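Local coordinates for SmhB (Serratia marcescens, PDB 6ZZ5), which is the B component of Smh, a tripartite alpha-pore-forming toxin, seen here in its soluble form, at residues A[184-195]-A[330-341]; A[97-107]-A[295-306]. All blocks are in the same frame, centred on the assembly; numbering follows the deposited sequence. Where two conformers were deposited one is given.

The two contacts lie in separate parts of an elongated, largely helical chain, with centres about 42 Å apart and nearest atoms about 22 Å apart. Contact 2 pairs helix 99-151 with helix 252-300 at an end of the long helical bundle, its centre about 40 Å from the centre of the chain. Contact 1, its centre about 14 Å from that of the chain, sits where helices 156-184 and 321-336 run into the small mixed sheet. Along the chain the segments alternate: 97-107, 184-195, 295-306, 330-341. The stretch joining the two halves of contact 2 therefore holds three of the four strands, while the fourth, 339-340, comes after helix 321-336 and pairs with strand 191-196.

Contact 1 of 2, residues A[184-195]-A[330-341]; sequences GLLVIGGAIVTA and IIKQQMAGVVVR
Val339 N donates to Ile192 O along an almost straight line, 178° at the hydrogen. Arg341 N reaches Thr194 O at 2.8 Å in the same way, and between them Val339 O receives Thr194 N at 2.7 Å. This is a parallel beta ladder that sets strand 339-340 at an outer position of the mixed sheet, beside strand 191-196, whose other side is bonded to strand 216-221. Val193 and Val339 run alongside one another on one face, Val193 CG2 against Val339 CB; Thr194 and Val340 are on the other face, where Thr194 CG2 also meets Val338 CG1.

Where helix 321-336 ends, a water accepts from Ile192 N and donates to both Gln334 O and Gln334 OE1, tying the last helical turn to the start of the ladder. The Gln334 chain turns about its CB-CG bond (chi2 -90°), laying its buried amide among the carbonyls of the two successive turns 184-187 and 187-190, with NE2 2.9 Å from Val187 O. A second water links Gly189 N to Gln333 OE1. Farther back the packing is aliphatic: Ile331, which also touches helix 4-30, sets CD1 against Leu185 CD2 and CG1 against Leu186 CD2, and Ile330 reaches with CD1 to Ile188 CG1, 3.8 Å away.

Contact 2 of 2, residues A[97-107]-A[295-306]; sequences ATKEQWLSALG and LNANLRKGIIDD. With SO4 (sulfate ion), chain C.
Lys99 CB lies 3.4 Å from Asp306 OD2 at the start of helix 99-151, where Thr98, at the N-cap, forms a capping box with Gln101. The pairing is a nearly antiparallel helix-helix contact in the bundle, the segment axes 9.3 Å apart at -157°. Lys99 stretches an extended chain across to the C-terminal end of helix 252-300, where its NZ donates to Leu299 O at 3.1 Å. Leu299 O also accepts from Gly302 N, on the opposite face of its carbonyl plane, within the Schellman motif that ends the second helix; the ammonium probably adds to the charge compensation of that helix end. A water bridges Lys99 NZ to Ile304 O.

Leu299 is a knob in the hole formed by Lys99, Trp102, Leu103 and Leu106. With its CG anti to the backbone N (chi1 -179°), it brings CD2 to 3.7 Å from Trp102 CB. The Trp102 side chain, which also touches Ile89 of helix 44-92, has CD1 3.7 Å from Asp306 CG, the carboxylate tilted by 43° against the indole plane. Leu103 CD2 touches both Leu299 CD2 and Asn296 OD1, and also meets the aliphatic base of Arg300, whose NH1 binds a sulfate probably taken from the crystallisation liquor. Farther along, Leu106 CB packs on Asn296 CB at 3.8 Å, and Asn296 ND2 ends 3.4 Å from Gly107 CA.

Contact 1 of 2, residues A[184-195]-A[330-341]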
# COMPACT_ATOMS: atom_id res chain seq x y z
N GLY A 184 -7.24 11.24 -2.84
CA GLY A 184 -6.80 11.60 -4.21
C GLY A 184 -7.00 10.51 -5.26
O GLY A 184 -6.92 10.85 -6.47
N LEU A 185 -7.32 9.28 -4.87
CA LEU A 185 -7.28 8.13 -5.81
C LEU A 185 -8.17 8.33 -7.05
O LEU A 185 -7.76 7.92 -8.17
CB LEU A 185 -7.70 6.86 -5.08
CG LEU A 185 -7.62 5.59 -5.92
CD1 LEU A 185 -6.20 5.18 -6.23
CD2 LEU A 185 -8.38 4.47 -5.22
N LEU A 186 -9.36 8.88 -6.85
CA LEU A 186 -10.41 8.95 -7.87
C LEU A 186 -10.54 10.37 -8.42
O LEU A 186 -11.51 10.61 -9.17
CB LEU A 186 -11.73 8.48 -7.23
CG LEU A 186 -11.74 6.99 -6.86
CD1 LEU A 186 -13.14 6.53 -6.42
CD2 LEU A 186 -11.23 6.13 -8.02
N VAL A 187 -9.55 11.26 -8.19
CA VAL A 187 -9.59 12.63 -8.78
C VAL A 187 -9.26 12.54 -10.27
O VAL A 187 -8.19 12.09 -10.63
CB VAL A 187 -8.65 13.62 -8.03
CG1 VAL A 187 -8.55 14.94 -8.75
CG2 VAL A 187 -9.10 13.83 -6.60
N ILE A 188 -10.20 12.91 -11.12
CA ILE A 188 -10.03 12.86 -12.59
C ILE A 188 -8.95 13.88 -13.00
O ILE A 188 -9.06 15.04 -12.61
CB ILE A 188 -11.39 13.09 -13.31
CG1 ILE A 188 -12.33 11.93 -12.97
CG2 ILE A 188 -11.15 13.24 -14.80
CD1 ILE A 188 -13.70 12.02 -13.60
N GLY A 189 -7.91 13.43 -13.71
CA GLY A 189 -6.82 14.33 -14.13
C GLY A 189 -5.82 14.60 -13.03
O GLY A 189 -4.86 15.32 -13.30
N GLY A 190 -6.04 14.09 -11.81
CA GLY A 190 -5.17 14.32 -10.67
C GLY A 190 -4.00 13.34 -10.68
O GLY A 190 -3.92 12.44 -11.53
N ALA A 191 -3.11 13.53 -9.73
CA ALA A 191 -1.95 12.66 -9.57
C ALA A 191 -1.63 12.54 -8.08
O ALA A 191 -2.09 13.37 -7.26
CB ALA A 191 -0.77 13.21 -10.34
N ILE A 192 -0.89 11.49 -7.75
CA ILE A 192 -0.27 11.28 -6.43
C ILE A 192 1.20 11.72 -6.56
O ILE A 192 1.85 11.32 -7.51
CB ILE A 192 -0.46 9.83 -6.01
CG1 ILE A 192 -1.96 9.51 -5.93
CG2 ILE A 192 0.26 9.54 -4.70
CD1 ILE A 192 -2.66 10.26 -4.87
N VAL A 193 1.66 12.57 -5.67
CA VAL A 193 3.05 13.10 -5.67
C VAL A 193 3.77 12.51 -4.46
O VAL A 193 3.17 12.59 -3.32
CB VAL A 193 3.05 14.63 -5.57
CG1 VAL A 193 4.48 15.15 -5.57
CG2 VAL A 193 2.25 15.25 -6.71
N THR A 194 5.01 12.07 -4.64
CA THR A 194 5.75 11.34 -3.58
C THR A 194 7.15 11.92 -3.47
O THR A 194 7.68 12.54 -4.43
CB THR A 194 5.79 9.82 -3.80
OG1 THR A 194 6.57 9.48 -4.95
CG2 THR A 194 4.42 9.24 -4.01
N ALA A 195 7.69 11.77 -2.26
CA ALA A 195 9.02 12.23 -1.93
C ALA A 195 9.54 11.38 -0.79
O ALA A 195 8.71 10.88 0.03
CB ALA A 195 9.01 13.69 -1.57
N ILE A 330 -9.67 5.32 -13.91
CA ILE A 330 -9.00 6.41 -13.12
C ILE A 330 -7.88 5.77 -12.32
O ILE A 330 -6.76 6.31 -12.34
CB ILE A 330 -9.99 7.18 -12.26
CG1 ILE A 330 -11.12 7.80 -13.10
CG2 ILE A 330 -9.25 8.27 -11.47
CD1 ILE A 330 -12.30 8.24 -12.27
N ILE A 331 -8.15 4.65 -11.70
CA ILE A 331 -7.15 3.95 -10.85
C ILE A 331 -5.97 3.55 -11.71
O ILE A 331 -4.81 3.85 -11.32
CB ILE A 331 -7.77 2.80 -10.06
CG1 ILE A 331 -8.70 3.37 -9.00
CG2 ILE A 331 -6.71 1.92 -9.44
CD1 ILE A 331 -9.52 2.34 -8.33
N LYS A 332 -6.21 2.94 -12.87
CA LYS A 332 -5.04 2.55 -13.70
C LYS A 332 -4.18 3.78 -14.04
O LYS A 332 -2.92 3.67 -13.99
CB LYS A 332 -5.53 1.75 -14.90
CG LYS A 332 -5.93 0.33 -14.50
CD LYS A 332 -6.75 -0.38 -15.59
CE LYS A 332 -5.95 -0.52 -16.85
NZ LYS A 332 -5.55 -1.92 -17.02
N GLN A 333 -4.80 4.88 -14.42
CA GLN A 333 -4.09 6.14 -14.78
C GLN A 333 -3.31 6.66 -13.57
O GLN A 333 -2.14 7.05 -13.69
CB GLN A 333 -5.07 7.22 -15.25
CG GLN A 333 -5.65 7.00 -16.65
CD GLN A 333 -6.54 8.17 -17.00
OE1 GLN A 333 -7.45 8.53 -16.25
NE2 GLN A 333 -6.23 8.84 -18.09
N GLN A 334 -3.94 6.71 -12.41
CA GLN A 334 -3.26 7.18 -11.17
C GLN A 334 -2.07 6.31 -10.82
O GLN A 334 -1.06 6.84 -10.43
CB GLN A 334 -4.20 7.16 -9.98
CG GLN A 334 -5.26 8.21 -10.12
CD GLN A 334 -4.95 9.57 -9.55
OE1 GLN A 334 -3.84 9.89 -9.10
NE2 GLN A 334 -5.98 10.40 -9.66
N MET A 335 -2.21 4.99 -10.92
CA MET A 335 -1.14 4.04 -10.54
C MET A 335 0.02 4.15 -11.51
O MET A 335 1.16 4.01 -11.07
CB MET A 335 -1.69 2.61 -10.42
CG MET A 335 -2.68 2.55 -9.26
SD MET A 335 -3.24 0.90 -8.87
CE MET A 335 -1.82 0.40 -7.89
N ALA A 336 -0.24 4.45 -12.78
CA ALA A 336 0.84 4.62 -13.77
C ALA A 336 1.43 6.04 -13.67
O ALA A 336 2.50 6.25 -14.18
CB ALA A 336 0.32 4.31 -15.16
N GLY A 337 0.78 6.99 -13.03
CA GLY A 337 1.11 8.42 -13.21
C GLY A 337 1.70 9.03 -11.93
O GLY A 337 1.77 10.26 -11.85
N VAL A 338 2.08 8.20 -10.96
CA VAL A 338 2.71 8.71 -9.69
C VAL A 338 3.88 9.64 -10.02
O VAL A 338 4.70 9.29 -10.85
CB VAL A 338 3.11 7.59 -8.73
CG1 VAL A 338 3.80 8.18 -7.50
CG2 VAL A 338 1.91 6.76 -8.34
N VAL A 339 3.91 10.81 -9.38
CA VAL A 339 4.96 11.86 -9.55
C VAL A 339 5.97 11.73 -8.42
O VAL A 339 5.54 11.56 -7.27
CB VAL A 339 4.29 13.24 -9.57
CG1 VAL A 339 5.29 14.39 -9.55
CG2 VAL A 339 3.37 13.31 -10.79
N VAL A 340 7.24 11.65 -8.76
CA VAL A 340 8.34 11.58 -7.76
C VAL A 340 9.06 12.92 -7.76
O VAL A 340 9.45 13.38 -8.83
CB VAL A 340 9.29 10.40 -8.01
CG1 VAL A 340 10.41 10.34 -7.00
CG2 VAL A 340 8.52 9.10 -7.97
N ARG A 341 9.13 13.57 -6.62
CA ARG A 341 10.04 14.72 -6.41
C ARG A 341 11.31 14.27 -5.66
O ARG A 341 11.21 13.59 -4.67
CB ARG A 341 9.33 15.85 -5.69
CG ARG A 341 8.08 16.31 -6.43
CD ARG A 341 7.95 17.77 -6.32
NE ARG A 341 6.82 18.24 -7.07
CZ ARG A 341 6.25 19.42 -6.84
NH1 ARG A 341 6.66 20.19 -5.84
NH2 ARG A 341 5.24 19.80 -7.59
O HOH W 1 -7.38 10.50 -14.00
O HOH W 2 -0.98 9.51 -9.86

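Contact 2 of 2, residues A[97-107]-A[295-306]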
# COMPACT_ATOMS: atom_id res chain seq x y z
N ALA A 97 -32.31 -13.64 -25.95
CA ALA A 97 -31.49 -14.82 -25.58
C ALA A 97 -32.39 -15.93 -25.02
O ALA A 97 -33.29 -15.57 -24.22
CB ALA A 97 -30.50 -14.46 -24.56
N THR A 98 -32.12 -17.19 -25.34
CA THR A 98 -32.96 -18.33 -24.84
C THR A 98 -32.50 -18.72 -23.43
O THR A 98 -31.40 -18.27 -23.00
CB THR A 98 -32.87 -19.56 -25.75
OG1 THR A 98 -31.49 -19.95 -25.69
CG2 THR A 98 -33.30 -19.26 -27.16
N LYS A 99 -33.26 -19.59 -22.78
CA LYS A 99 -32.85 -20.08 -21.45
C LYS A 99 -31.50 -20.81 -21.58
O LYS A 99 -30.64 -20.67 -20.71
CB LYS A 99 -33.93 -20.98 -20.87
CG LYS A 99 -33.52 -21.50 -19.51
CD LYS A 99 -34.60 -22.35 -18.85
CE LYS A 99 -34.08 -23.00 -17.57
NZ LYS A 99 -35.24 -23.44 -16.75
N GLU A 100 -31.32 -21.56 -22.65
CA GLU A 100 -30.07 -22.31 -22.89
C GLU A 100 -28.90 -21.29 -22.93
O GLU A 100 -27.83 -21.58 -22.41
CB GLU A 100 -30.22 -23.01 -24.22
CG GLU A 100 -29.06 -23.85 -24.61
CD GLU A 100 -29.29 -24.49 -25.97
OE1 GLU A 100 -29.00 -25.67 -26.07
OE2 GLU A 100 -29.69 -23.78 -26.93
N GLN A 101 -29.07 -20.20 -23.66
CA GLN A 101 -28.01 -19.16 -23.79
C GLN A 101 -27.73 -18.52 -22.44
O GLN A 101 -26.53 -18.33 -22.11
CB GLN A 101 -28.47 -18.14 -24.83
CG GLN A 101 -28.41 -18.71 -26.24
CD GLN A 101 -28.78 -17.71 -27.28
OE1 GLN A 101 -29.89 -17.21 -27.31
NE2 GLN A 101 -27.85 -17.47 -28.20
N TRP A 102 -28.77 -18.26 -21.64
CA TRP A 102 -28.57 -17.69 -20.29
C TRP A 102 -27.81 -18.67 -19.40
O TRP A 102 -26.90 -18.21 -18.66
CB TRP A 102 -29.90 -17.30 -19.65
CG TRP A 102 -30.37 -15.96 -20.05
CD1 TRP A 102 -31.45 -15.67 -20.84
CD2 TRP A 102 -29.86 -14.71 -19.58
NE1 TRP A 102 -31.59 -14.32 -20.93
CE2 TRP A 102 -30.65 -13.71 -20.17
CE3 TRP A 102 -28.81 -14.34 -18.75
CZ2 TRP A 102 -30.43 -12.37 -19.95
CZ3 TRP A 102 -28.60 -13.00 -18.51
CH2 TRP A 102 -29.42 -12.03 -19.09
N LEU A 103 -28.11 -19.97 -19.46
CA LEU A 103 -27.36 -20.99 -18.69
C LEU A 103 -25.89 -20.97 -19.15
O LEU A 103 -25.01 -21.05 -18.29
CB LEU A 103 -27.96 -22.39 -18.89
CG LEU A 103 -29.31 -22.63 -18.21
CD1 LEU A 103 -29.97 -23.89 -18.78
CD2 LEU A 103 -29.15 -22.72 -16.68
N SER A 104 -25.62 -20.94 -20.46
CA SER A 104 -24.20 -20.94 -20.91
C SER A 104 -23.53 -19.65 -20.42
O SER A 104 -22.39 -19.73 -19.90
CB SER A 104 -24.11 -21.09 -22.41
OG SER A 104 -24.68 -22.31 -22.80
N ALA A 105 -24.19 -18.52 -20.58
CA ALA A 105 -23.66 -17.20 -20.16
C ALA A 105 -23.30 -17.26 -18.68
O ALA A 105 -22.14 -16.84 -18.33
CB ALA A 105 -24.63 -16.07 -20.46
N LEU A 106 -24.22 -17.67 -17.82
CA LEU A 106 -23.91 -17.70 -16.37
C LEU A 106 -22.73 -18.65 -16.09
O LEU A 106 -21.88 -18.28 -15.26
CB LEU A 106 -25.14 -18.08 -15.56
CG LEU A 106 -26.24 -17.04 -15.66
CD1 LEU A 106 -27.54 -17.60 -15.15
CD2 LEU A 106 -25.86 -15.77 -14.92
N GLY A 107 -22.69 -19.83 -16.72
CA GLY A 107 -21.58 -20.79 -16.59
C GLY A 107 -20.24 -20.16 -16.99
O GLY A 107 -19.25 -20.22 -16.21
N LEU A 295 -27.19 -17.96 -9.31
CA LEU A 295 -28.07 -17.65 -10.45
C LEU A 295 -28.12 -18.85 -11.40
O LEU A 295 -29.23 -19.23 -11.85
CB LEU A 295 -27.60 -16.38 -11.16
CG LEU A 295 -27.71 -15.09 -10.33
CD1 LEU A 295 -26.98 -13.96 -11.03
CD2 LEU A 295 -29.15 -14.67 -10.07
N ASN A 296 -26.95 -19.39 -11.74
CA ASN A 296 -26.79 -20.52 -12.69
C ASN A 296 -27.58 -21.74 -12.19
O ASN A 296 -28.38 -22.27 -12.93
CB ASN A 296 -25.30 -20.85 -12.90
CG ASN A 296 -25.11 -21.74 -14.11
OD1 ASN A 296 -26.06 -22.06 -14.80
ND2 ASN A 296 -23.88 -22.02 -14.46
N ALA A 297 -27.37 -22.14 -10.94
CA ALA A 297 -28.08 -23.26 -10.28
C ALA A 297 -29.59 -22.98 -10.24
O ALA A 297 -30.40 -23.89 -10.59
CB ALA A 297 -27.49 -23.53 -8.88
N ASN A 298 -29.98 -21.76 -9.92
CA ASN A 298 -31.40 -21.38 -9.72
C ASN A 298 -32.13 -21.39 -11.06
O ASN A 298 -33.31 -21.80 -11.15
CB ASN A 298 -31.50 -20.07 -8.95
CG ASN A 298 -31.37 -20.29 -7.45
OD1 ASN A 298 -31.45 -21.42 -7.00
ND2 ASN A 298 -31.10 -19.25 -6.68
N LEU A 299 -31.47 -20.98 -12.12
CA LEU A 299 -32.09 -21.02 -13.45
C LEU A 299 -32.25 -22.48 -13.90
O LEU A 299 -33.34 -22.86 -14.36
CB LEU A 299 -31.23 -20.22 -14.42
CG LEU A 299 -31.80 -20.16 -15.84
CD1 LEU A 299 -33.16 -19.50 -15.88
CD2 LEU A 299 -30.82 -19.44 -16.74
N ARG A 300 -31.21 -23.28 -13.70
CA ARG A 300 -31.21 -24.70 -14.12
C ARG A 300 -32.37 -25.41 -13.42
O ARG A 300 -33.02 -26.23 -14.03
CB ARG A 300 -29.88 -25.35 -13.76
CG ARG A 300 -29.91 -26.86 -13.89
CD ARG A 300 -28.69 -27.65 -13.45
NE ARG A 300 -27.91 -27.17 -12.32
CZ ARG A 300 -28.05 -27.47 -11.03
NH1 ARG A 300 -29.02 -28.27 -10.62
NH2 ARG A 300 -27.20 -26.96 -10.14
N LYS A 301 -32.58 -25.12 -12.15
CA LYS A 301 -33.61 -25.77 -11.33
C LYS A 301 -34.98 -25.13 -11.54
O LYS A 301 -35.91 -25.68 -10.97
CB LYS A 301 -33.25 -25.66 -9.86
CG LYS A 301 -32.00 -26.42 -9.44
CD LYS A 301 -31.76 -26.15 -7.99
CE LYS A 301 -30.35 -26.35 -7.54
NZ LYS A 301 -30.28 -26.09 -6.09
N GLY A 302 -35.12 -24.09 -12.36
CA GLY A 302 -36.45 -23.45 -12.56
C GLY A 302 -36.92 -22.64 -11.32
O GLY A 302 -38.07 -22.22 -11.28
N ILE A 303 -36.03 -22.31 -10.39
CA ILE A 303 -36.35 -21.42 -9.25
C ILE A 303 -36.38 -19.96 -9.71
O ILE A 303 -37.18 -19.19 -9.15
CB ILE A 303 -35.37 -21.68 -8.10
CG1 ILE A 303 -35.60 -23.06 -7.47
CG2 ILE A 303 -35.46 -20.59 -7.05
CD1 ILE A 303 -34.47 -23.54 -6.60
N ILE A 304 -35.53 -19.55 -10.65
CA ILE A 304 -35.68 -18.26 -11.36
C ILE A 304 -35.86 -18.57 -12.84
O ILE A 304 -35.62 -19.72 -13.27
CB ILE A 304 -34.48 -17.33 -11.14
CG1 ILE A 304 -33.20 -17.93 -11.72
CG2 ILE A 304 -34.39 -16.93 -9.65
CD1 ILE A 304 -32.00 -17.06 -11.55
N ASP A 305 -36.34 -17.58 -13.59
CA ASP A 305 -36.58 -17.70 -15.05
C ASP A 305 -35.80 -16.60 -15.81
O ASP A 305 -35.08 -15.78 -15.17
CB ASP A 305 -38.09 -17.76 -15.29
CG ASP A 305 -38.82 -16.49 -14.96
OD1 ASP A 305 -38.15 -15.48 -14.62
OD2 ASP A 305 -40.08 -16.55 -14.94
N ASP A 306 -35.91 -16.58 -17.13
CA ASP A 306 -35.17 -15.60 -17.96
C ASP A 306 -35.63 -14.19 -17.63
O ASP A 306 -34.84 -13.27 -17.69
CB ASP A 306 -35.36 -15.92 -19.45
CG ASP A 306 -34.65 -17.22 -19.83
OD1 ASP A 306 -33.98 -17.76 -18.99
OD2 ASP A 306 -34.76 -17.65 -20.97
S SO4 C . -28.06 -28.85 -7.01
O1 SO4 C . -28.78 -29.40 -8.14
O2 SO4 C . -27.72 -27.46 -7.24
O3 SO4 C . -26.83 -29.59 -6.82
O4 SO4 C . -28.89 -28.94 -5.83
O HOH W 3 -36.47 -21.32 -15.32